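Local atomic coordinates of lipase aflb (Neosartorya fumigata, PDB entry 6IDY), a protein that probably hydrolyses ester bonds in lipid substrates, as a calcium-containing fungal lipase with an alpha/beta-hydrolase fold. Residues Leu271-Leu276 / Pro283-Gln288; Ser260-Gly265 / Glu319-Met324; Ala151-Gly156 / Asp189-Trp194. All coordinates share one frame; numbering follows the deposited sequence.

Contact 1: Leu271-Leu276 / Pro283-Gln288; sequences LVCPWL and PSLWQQ
Cys273 and Pro274 bring the irregular backbone of 271-276 close beside helix 283-287, the CA of Cys273 lying 5.4 Å from the CA of Trp286 and the CA of Pro274 5.6 Å from that of Leu285. The CB of Cys273 sits almost centrally over one face of the Trp286 indole, 3.5 Å from the centroid of the six-membered ring and 4° off its normal, a CH-pi contact. Its SG stands farther off above the same face, 4.9 Å from that centroid, a long sulfur-aromatic contact. Although Trp286 starts away from the loop, its CG lies beside the backbone N (chi1 -82°), and the indole swings back until CH2 is 3.3 Å from Cys273 N; NE1 bonds to Thr429 O. The Cys273-Cys281 disulfide closes a small loop just ahead of this short helix, within the connection that follows strand 253-259 of the alpha/beta-hydrolase sheet. Pro274 fits tightly against the helix backbone, its CD 3.0 Å from Leu285 O. The two methyls of Leu285 reach different partners: CD2 meets Trp275 CD1 at 3.7 Å, the side chains crossing at about a right angle, while CD1 packs 3.9 Å from Leu276 CB. Val422 of helix 414-424 touches Leu285 and Leu276.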
loop_
_atom_site.group_PDB
_atom_site.type_symbol
_atom_site.label_atom_id
_atom_site.label_comp_id
_atom_site.label_asym_id
_atom_site.label_seq_id
_atom_site.Cartn_x
_atom_site.Cartn_y
_atom_site.Cartn_z
ATOM N N LEU A 271 -6.265 -3.371 23.758
ATOM C CA LEU A 271 -5.170 -4.331 23.566
ATOM C C LEU A 271 -5.534 -5.330 22.470
ATOM O O LEU A 271 -5.704 -6.528 22.705
ATOM C CB LEU A 271 -4.790 -5.004 24.899
ATOM C CG LEU A 271 -4.158 -4.074 25.951
ATOM C CD1 LEU A 271 -4.191 -4.707 27.339
ATOM C CD2 LEU A 271 -2.743 -3.652 25.553
ATOM N N VAL A 272 -5.684 -4.790 21.257
ATOM C CA VAL A 272 -6.111 -5.499 20.057
ATOM C C VAL A 272 -5.195 -5.141 18.885
ATOM O O VAL A 272 -4.487 -4.137 18.942
ATOM C CB VAL A 272 -7.611 -5.213 19.737
ATOM C CG1 VAL A 272 -8.543 -5.815 20.791
ATOM C CG2 VAL A 272 -7.885 -3.716 19.536
ATOM N N CYS A 273 -5.225 -5.937 17.816
ATOM C CA CYS A 273 -4.355 -5.679 16.677
ATOM C C CYS A 273 -4.818 -4.530 15.777
ATOM O O CYS A 273 -6.021 -4.348 15.604
ATOM C CB CYS A 273 -4.167 -6.957 15.863
ATOM S SG CYS A 273 -5.661 -7.495 14.989
ATOM N N PRO A 274 -3.882 -3.858 15.063
ATOM C CA PRO A 274 -4.297 -2.894 14.023
ATOM C C PRO A 274 -5.178 -3.588 12.968
ATOM O O PRO A 274 -5.121 -4.819 12.832
ATOM C CB PRO A 274 -2.966 -2.494 13.388
ATOM C CG PRO A 274 -1.952 -2.715 14.469
ATOM C CD PRO A 274 -2.412 -3.963 15.134
ATOM N N TRP A 275 -5.995 -2.803 12.235
ATOM C CA TRP A 275 -6.945 -3.275 11.213
ATOM C C TRP A 275 -8.123 -4.038 11.829
ATOM O O TRP A 275 -9.176 -3.447 12.044
ATOM C CB TRP A 275 -6.267 -4.119 10.103
ATOM C CG TRP A 275 -5.265 -3.371 9.278
ATOM C CD1 TRP A 275 -3.995 -3.025 9.637
ATOM C CD2 TRP A 275 -5.440 -2.924 7.928
ATOM N NE1 TRP A 275 -3.372 -2.377 8.596
ATOM C CE2 TRP A 275 -4.233 -2.312 7.529
ATOM C CE3 TRP A 275 -6.501 -2.988 7.011
ATOM C CZ2 TRP A 275 -4.077 -1.718 6.271
ATOM C CZ3 TRP A 275 -6.332 -2.429 5.753
ATOM C CH2 TRP A 275 -5.125 -1.821 5.386
ATOM N N LEU A 276 -7.940 -5.345 12.115
ATOM C CA LEU A 276 -8.975 -6.254 12.618
ATOM C C LEU A 276 -9.498 -5.911 14.018
ATOM O O LEU A 276 -10.661 -6.194 14.305
ATOM C CB LEU A 276 -8.484 -7.718 12.552
ATOM C CG LEU A 276 -9.531 -8.829 12.790
ATOM C CD1 LEU A 276 -10.683 -8.748 11.787
ATOM C CD2 LEU A 276 -8.890 -10.198 12.755
ATOM N N PRO A 283 0.287 -12.268 11.368
ATOM C CA PRO A 283 1.608 -11.751 11.768
ATOM C C PRO A 283 1.829 -10.278 11.431
ATOM O O PRO A 283 2.260 -9.540 12.308
ATOM C CB PRO A 283 2.587 -12.650 11.001
ATOM C CG PRO A 283 1.854 -13.917 10.801
ATOM C CD PRO A 283 0.427 -13.496 10.554
ATOM N N SER A 284 1.509 -9.843 10.185
ATOM C CA SER A 284 1.716 -8.453 9.764
ATOM C C SER A 284 0.829 -7.460 10.504
ATOM O O SER A 284 1.261 -6.328 10.704
ATOM C CB SER A 284 1.585 -8.294 8.255
ATOM O OG SER A 284 0.233 -8.252 7.835
ATOM N N LEU A 285 -0.390 -7.875 10.927
ATOM C CA LEU A 285 -1.271 -6.989 11.697
ATOM C C LEU A 285 -0.639 -6.716 13.059
ATOM O O LEU A 285 -0.491 -5.553 13.433
ATOM C CB LEU A 285 -2.705 -7.547 11.855
ATOM C CG LEU A 285 -3.524 -7.820 10.571
ATOM C CD1 LEU A 285 -4.992 -8.048 10.895
ATOM C CD2 LEU A 285 -3.404 -6.677 9.554
ATOM N N TRP A 286 -0.198 -7.786 13.763
ATOM C CA TRP A 286 0.449 -7.657 15.060
ATOM C C TRP A 286 1.761 -6.885 14.999
ATOM O O TRP A 286 2.001 -6.054 15.875
ATOM C CB TRP A 286 0.622 -9.018 15.753
ATOM C CG TRP A 286 -0.620 -9.477 16.461
ATOM C CD1 TRP A 286 -1.313 -10.627 16.235
ATOM C CD2 TRP A 286 -1.352 -8.758 17.471
ATOM N NE1 TRP A 286 -2.416 -10.686 17.058
ATOM C CE2 TRP A 286 -2.458 -9.556 17.833
ATOM C CE3 TRP A 286 -1.166 -7.522 18.120
ATOM C CZ2 TRP A 286 -3.381 -9.158 18.802
ATOM C CZ3 TRP A 286 -2.069 -7.139 19.098
ATOM C CH2 TRP A 286 -3.160 -7.953 19.433
ATOM N N GLN A 287 2.574 -7.104 13.945
ATOM C CA GLN A 287 3.863 -6.407 13.762
ATOM C C GLN A 287 3.717 -4.910 13.520
ATOM O O GLN A 287 4.655 -4.161 13.776
ATOM C CB GLN A 287 4.659 -7.023 12.604
ATOM C CG GLN A 287 5.234 -8.385 12.947
ATOM C CD GLN A 287 5.793 -9.075 11.732
ATOM O OE1 GLN A 287 5.142 -9.194 10.687
ATOM N NE2 GLN A 287 7.010 -9.566 11.861
ATOM N N GLN A 288 2.549 -4.472 13.031
ATOM C CA GLN A 288 2.314 -3.065 12.726
ATOM C C GLN A 288 1.835 -2.246 13.935
ATOM O O GLN A 288 1.446 -1.088 13.780
ATOM C CB GLN A 288 1.396 -2.913 11.509
ATOM C CG GLN A 288 2.158 -3.269 10.233
ATOM C CD GLN A 288 1.273 -3.288 9.031
ATOM O OE1 GLN A 288 0.604 -4.282 8.725
ATOM N NE2 GLN A 288 1.250 -2.185 8.323
#

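Contact 2: Ser260-Gly265 / Glu319-Met324; sequences SPDFHG and EIVQPM
Val321 and Met324 of 319-324 meet 260-265, which bends through a type I turn from Asp262 to Gly265. At the start of 319-324 the backbone N atoms of Ile320 and Val321 both bond to Asp318 OD1. Val321 then turns its two methyls onto Asp262: CG1, anti to the backbone N (chi1 -177°), and CG2 both approach Asp262 CB, each at 3.8 Å. CG1 also lies 3.5 Å from Gly265 O, which also bonds to Ser330 OG. Beyond the aspartate CB, OD2 bonds to Gln288 NE2. The side chain of Gln322 starts away from 260-265 and braces its own segment: OE1 accepts Met324 N at 2.9 Å, with the donor well above the carbonyl plane, and NE2 bonds to Asp318 O. This bridge spans Pro323, which follows a cis peptide. Met324 heads back to 260-265, its chain bent at chi2 and chi3 so that CE comes to rest 3.3 Å from Pro261 O and 3.7 Å from Ser260 C. Both segments follow adjacent parallel strands of the alpha/beta-hydrolase sheet, 253-259 and 310-314, and so gather at the same end of it. Pro261 and Phe263 rest on Thr312 and Met324 on Tyr314 of strand 310-314, Asp262 touches Leu237 of helix 235-245, and His264 lies against helix 293-299.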
loop_
_atom_site.group_PDB
_atom_site.type_symbol
_atom_site.label_atom_id
_atom_site.label_comp_id
_atom_site.label_asym_id
_atom_site.label_seq_id
_atom_site.Cartn_x
_atom_site.Cartn_y
_atom_site.Cartn_z
ATOM N N SER A 260 0.875 6.804 2.501
ATOM C CA SER A 260 0.339 6.439 3.827
ATOM C C SER A 260 1.254 5.424 4.534
ATOM O O SER A 260 0.766 4.368 4.954
ATOM C CB SER A 260 -1.081 5.878 3.696
ATOM O OG SER A 260 -1.953 6.831 3.116
ATOM N N PRO A 261 2.587 5.676 4.635
ATOM C CA PRO A 261 3.454 4.673 5.263
ATOM C C PRO A 261 3.381 4.679 6.776
ATOM O O PRO A 261 3.305 5.736 7.392
ATOM C CB PRO A 261 4.839 5.058 4.762
ATOM C CG PRO A 261 4.763 6.551 4.617
ATOM C CD PRO A 261 3.362 6.873 4.223
ATOM N N ASP A 262 3.423 3.490 7.379
ATOM C CA ASP A 262 3.382 3.367 8.832
ATOM C C ASP A 262 4.750 2.933 9.344
ATOM O O ASP A 262 4.902 1.848 9.906
ATOM C CB ASP A 262 2.226 2.444 9.276
ATOM C CG ASP A 262 2.294 1.013 8.787
ATOM O OD1 ASP A 262 2.706 0.797 7.622
ATOM O OD2 ASP A 262 1.928 0.110 9.563
ATOM N N PHE A 263 5.760 3.808 9.162
ATOM C CA PHE A 263 7.151 3.542 9.561
ATOM C C PHE A 263 7.334 3.334 11.054
ATOM O O PHE A 263 8.372 2.813 11.467
ATOM C CB PHE A 263 8.121 4.614 9.036
ATOM C CG PHE A 263 8.215 4.687 7.533
ATOM C CD1 PHE A 263 8.664 3.597 6.794
ATOM C CD2 PHE A 263 7.908 5.861 6.858
ATOM C CE1 PHE A 263 8.765 3.671 5.401
ATOM C CE2 PHE A 263 8.062 5.949 5.471
ATOM C CZ PHE A 263 8.462 4.848 4.750
ATOM N N HIS A 264 6.320 3.702 11.862
ATOM C CA HIS A 264 6.334 3.469 13.303
ATOM C C HIS A 264 5.101 2.639 13.681
ATOM O O HIS A 264 4.769 2.520 14.850
ATOM C CB HIS A 264 6.360 4.793 14.096
ATOM C CG HIS A 264 7.038 4.676 15.436
ATOM N ND1 HIS A 264 6.755 3.633 16.310
ATOM C CD2 HIS A 264 7.942 5.492 16.020
ATOM C CE1 HIS A 264 7.512 3.838 17.376
ATOM N NE2 HIS A 264 8.250 4.937 17.241
ATOM N N GLY A 265 4.448 2.058 12.687
ATOM C CA GLY A 265 3.227 1.294 12.905
ATOM C C GLY A 265 2.071 2.186 13.322
ATOM O O GLY A 265 2.012 3.365 12.955
ATOM N N GLU A 319 -7.775 6.380 8.557
ATOM C CA GLU A 319 -8.614 5.589 9.470
ATOM C C GLU A 319 -7.937 4.299 9.969
ATOM O O GLU A 319 -8.514 3.572 10.779
ATOM C CB GLU A 319 -9.981 5.295 8.801
ATOM C CG GLU A 319 -9.999 4.115 7.832
ATOM C CD GLU A 319 -9.398 4.282 6.446
ATOM O OE1 GLU A 319 -8.722 5.302 6.176
ATOM O OE2 GLU A 319 -9.609 3.369 5.619
ATOM N N ILE A 320 -6.731 4.012 9.467
ATOM C CA ILE A 320 -5.972 2.796 9.780
ATOM C C ILE A 320 -4.792 3.090 10.692
ATOM O O ILE A 320 -4.557 2.365 11.658
ATOM C CB ILE A 320 -5.467 2.119 8.458
ATOM C CG1 ILE A 320 -6.607 1.871 7.418
ATOM C CG2 ILE A 320 -4.665 0.846 8.741
ATOM C CD1 ILE A 320 -7.697 0.959 7.768
ATOM N N VAL A 321 -4.017 4.115 10.330
ATOM C CA VAL A 321 -2.783 4.499 11.007
ATOM C C VAL A 321 -2.956 5.805 11.742
ATOM O O VAL A 321 -3.426 6.783 11.166
ATOM C CB VAL A 321 -1.588 4.558 10.006
ATOM C CG1 VAL A 321 -0.271 4.890 10.713
ATOM C CG2 VAL A 321 -1.463 3.260 9.203
ATOM N N GLN A 322 -2.569 5.816 13.022
ATOM C CA GLN A 322 -2.554 7.014 13.843
ATOM C C GLN A 322 -1.387 6.945 14.827
ATOM O O GLN A 322 -1.093 5.867 15.342
ATOM C CB GLN A 322 -3.880 7.279 14.574
ATOM C CG GLN A 322 -4.935 8.101 13.794
ATOM C CD GLN A 322 -4.493 9.255 12.894
ATOM O OE1 GLN A 322 -3.841 10.234 13.318
ATOM N NE2 GLN A 322 -4.895 9.179 11.624
ATOM N N PRO A 323 -0.711 8.075 15.106
ATOM C CA PRO A 323 -0.936 9.418 14.544
ATOM C C PRO A 323 -0.397 9.566 13.112
ATOM O O PRO A 323 0.639 8.982 12.765
ATOM C CB PRO A 323 -0.223 10.329 15.550
ATOM C CG PRO A 323 0.927 9.507 16.017
ATOM C CD PRO A 323 0.406 8.078 16.069
ATOM N N MET A 324 -1.145 10.306 12.275
ATOM C CA MET A 324 -0.768 10.636 10.898
ATOM C C MET A 324 -0.808 12.157 10.669
ATOM O O MET A 324 -1.085 12.631 9.569
ATOM C CB MET A 324 -1.595 9.855 9.857
ATOM C CG MET A 324 -1.087 8.452 9.598
ATOM S SD MET A 324 0.615 8.335 8.997
ATOM C CE MET A 324 0.378 7.235 7.621
#

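Contact 3: Ala151-Gly156 / Asp189-Trp194; sequences ASFGYG and DADVVW
Asp191, on strand 190-195, turns its side chain to the loop 151-156 and meets Phe153 and Gly154. From its base outward, CB lies 3.9 Å from Phe153 CE1, and CG comes to 3.5 Å from Phe153 CD1. The carboxylate then divides its work. OD1 remains with the phenylalanine, 3.6 Å from Phe153 CA and a similar distance from the ring. OD2 takes the backbone N-H of Gly154 in a short hydrogen bond of 2.7 Å between Gly154 N and Asp191 OD2, with an angle of 155° at the hydrogen; the donor arrives on the syn side, tilted out of the carboxylate plane, and Gly154 CA follows close behind.

Phenyl ring and carboxylate are inclined to each other by 46°. Phe153, whose chi1 of -174° sets CG opposite the backbone N, directs its ring towards strand 190-195, where Val193 CG1 lies over one face, toward the rim, in a CH-pi contact 4.1 Å from the ring centroid. Tyr155 N lies over the opposite face, also toward the rim, and Asp191 O sits in plane at the ring edge. Helix 205-223 adds Ile222 against Phe153 and Ile219 against Val193, joining loop, sheet and helix in one packing group. The short N-H bond would tend to stabilise a negative charge on Asp191, whereas the apolar ring beside it would tend to disfavour one.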
loop_
_atom_site.group_PDB
_atom_site.type_symbol
_atom_site.label_atom_id
_atom_site.label_comp_id
_atom_site.label_asym_id
_atom_site.label_seq_id
_atom_site.Cartn_x
_atom_site.Cartn_y
_atom_site.Cartn_z
ATOM N N ALA A 151 3.283 -6.799 -20.313
ATOM C CA ALA A 151 3.826 -7.052 -21.657
ATOM C C ALA A 151 4.354 -5.774 -22.336
ATOM O O ALA A 151 5.162 -5.869 -23.256
ATOM C CB ALA A 151 2.775 -7.716 -22.532
ATOM N N SER A 152 3.921 -4.591 -21.855
ATOM C CA SER A 152 4.340 -3.289 -22.376
ATOM C C SER A 152 5.634 -2.759 -21.746
ATOM O O SER A 152 6.169 -1.769 -22.249
ATOM C CB SER A 152 3.215 -2.262 -22.238
ATOM O OG SER A 152 2.762 -2.175 -20.899
ATOM N N PHE A 153 6.142 -3.403 -20.661
ATOM C CA PHE A 153 7.383 -2.998 -19.972
ATOM C C PHE A 153 8.550 -2.878 -20.953
ATOM O O PHE A 153 8.759 -3.768 -21.781
ATOM C CB PHE A 153 7.711 -3.947 -18.809
ATOM C CG PHE A 153 8.882 -3.543 -17.940
ATOM C CD1 PHE A 153 8.788 -2.458 -17.072
ATOM C CD2 PHE A 153 10.065 -4.273 -17.957
ATOM C CE1 PHE A 153 9.877 -2.078 -16.277
ATOM C CE2 PHE A 153 11.139 -3.918 -17.128
ATOM C CZ PHE A 153 11.041 -2.819 -16.300
ATOM N N GLY A 154 9.237 -1.739 -20.897
ATOM C CA GLY A 154 10.313 -1.383 -21.816
ATOM C C GLY A 154 11.739 -1.689 -21.415
ATOM O O GLY A 154 12.663 -1.324 -22.148
ATOM N N TYR A 155 11.941 -2.331 -20.243
ATOM C CA TYR A 155 13.254 -2.770 -19.737
ATOM C C TYR A 155 14.333 -1.659 -19.728
ATOM O O TYR A 155 15.504 -1.937 -19.987
ATOM C CB TYR A 155 13.726 -4.022 -20.530
ATOM C CG TYR A 155 12.825 -5.222 -20.338
ATOM C CD1 TYR A 155 11.721 -5.431 -21.162
ATOM C CD2 TYR A 155 13.062 -6.140 -19.321
ATOM C CE1 TYR A 155 10.866 -6.515 -20.965
ATOM C CE2 TYR A 155 12.225 -7.237 -19.126
ATOM C CZ TYR A 155 11.122 -7.416 -19.943
ATOM O OH TYR A 155 10.302 -8.498 -19.738
ATOM N N GLY A 156 13.914 -0.422 -19.448
ATOM C CA GLY A 156 14.772 0.763 -19.410
ATOM C C GLY A 156 15.485 1.106 -20.709
ATOM O O GLY A 156 16.582 1.675 -20.674
ATOM N N ASP A 189 7.653 9.679 -16.640
ATOM C CA ASP A 189 8.398 8.778 -17.523
ATOM C C ASP A 189 8.740 7.553 -16.656
ATOM O O ASP A 189 9.890 7.318 -16.267
ATOM C CB ASP A 189 9.640 9.481 -18.105
ATOM C CG ASP A 189 9.322 10.658 -19.019
ATOM O OD1 ASP A 189 8.374 10.548 -19.828
ATOM O OD2 ASP A 189 10.020 11.688 -18.923
ATOM N N ALA A 190 7.674 6.819 -16.304
ATOM C CA ALA A 190 7.658 5.676 -15.409
ATOM C C ALA A 190 7.098 4.433 -16.100
ATOM O O ALA A 190 6.093 4.506 -16.809
ATOM C CB ALA A 190 6.815 6.014 -14.192
ATOM N N ASP A 191 7.747 3.292 -15.869
ATOM C CA ASP A 191 7.374 1.996 -16.430
ATOM C C ASP A 191 7.046 1.082 -15.257
ATOM O O ASP A 191 7.942 0.515 -14.630
ATOM C CB ASP A 191 8.538 1.439 -17.263
ATOM C CG ASP A 191 8.116 0.687 -18.504
ATOM O OD1 ASP A 191 6.947 0.231 -18.560
ATOM O OD2 ASP A 191 8.948 0.548 -19.413
ATOM N N VAL A 192 5.757 0.984 -14.933
ATOM C CA VAL A 192 5.289 0.260 -13.758
ATOM C C VAL A 192 5.366 -1.269 -13.872
ATOM O O VAL A 192 5.146 -1.859 -14.930
ATOM C CB VAL A 192 3.872 0.700 -13.289
ATOM C CG1 VAL A 192 3.845 2.181 -12.899
ATOM C CG2 VAL A 192 2.787 0.377 -14.325
ATOM N N VAL A 193 5.687 -1.883 -12.735
ATOM C CA VAL A 193 5.643 -3.318 -12.470
ATOM C C VAL A 193 5.009 -3.404 -11.088
ATOM O O VAL A 193 5.131 -2.454 -10.307
ATOM C CB VAL A 193 7.003 -4.081 -12.554
ATOM C CG1 VAL A 193 7.553 -4.097 -13.974
ATOM C CG2 VAL A 193 8.034 -3.542 -11.567
ATOM N N TRP A 194 4.298 -4.480 -10.786
ATOM C CA TRP A 194 3.755 -4.560 -9.432
ATOM C C TRP A 194 4.080 -5.888 -8.780
ATOM O O TRP A 194 4.247 -6.911 -9.442
ATOM C CB TRP A 194 2.270 -4.192 -9.333
ATOM C CG TRP A 194 1.370 -4.884 -10.301
ATOM C CD1 TRP A 194 0.726 -6.070 -10.115
ATOM C CD2 TRP A 194 0.909 -4.366 -11.558
ATOM N NE1 TRP A 194 -0.064 -6.355 -11.205
ATOM C CE2 TRP A 194 0.022 -5.321 -12.104
ATOM C CE3 TRP A 194 1.193 -3.206 -12.300
ATOM C CZ2 TRP A 194 -0.609 -5.137 -13.344
ATOM C CZ3 TRP A 194 0.583 -3.031 -13.530
ATOM C CH2 TRP A 194 -0.303 -3.990 -14.044
#

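How the contacts relate
Contacts 1 and 2 are buried and adjoin, their centres 12 Å apart, and along the chain contact 1 is nested within the loop that contact 2 closes. They share the long connection after strand 253-259, and the Gln288-Asp262 bond and the packing of Trp275 on Ile320 join them. Contact 3 is only partly buried and lies on the opposite side of the chain's centre, its nearest atoms about 17 Å from contact 1 and about 16 Å from contact 2. Chemistry differs accordingly: contacts 1 and 2 are packing interfaces without a hydrogen bond between their segments, whereas contact 3 ties a loop to a sheet strand by one carboxylate hydrogen bond together with aromatic packing.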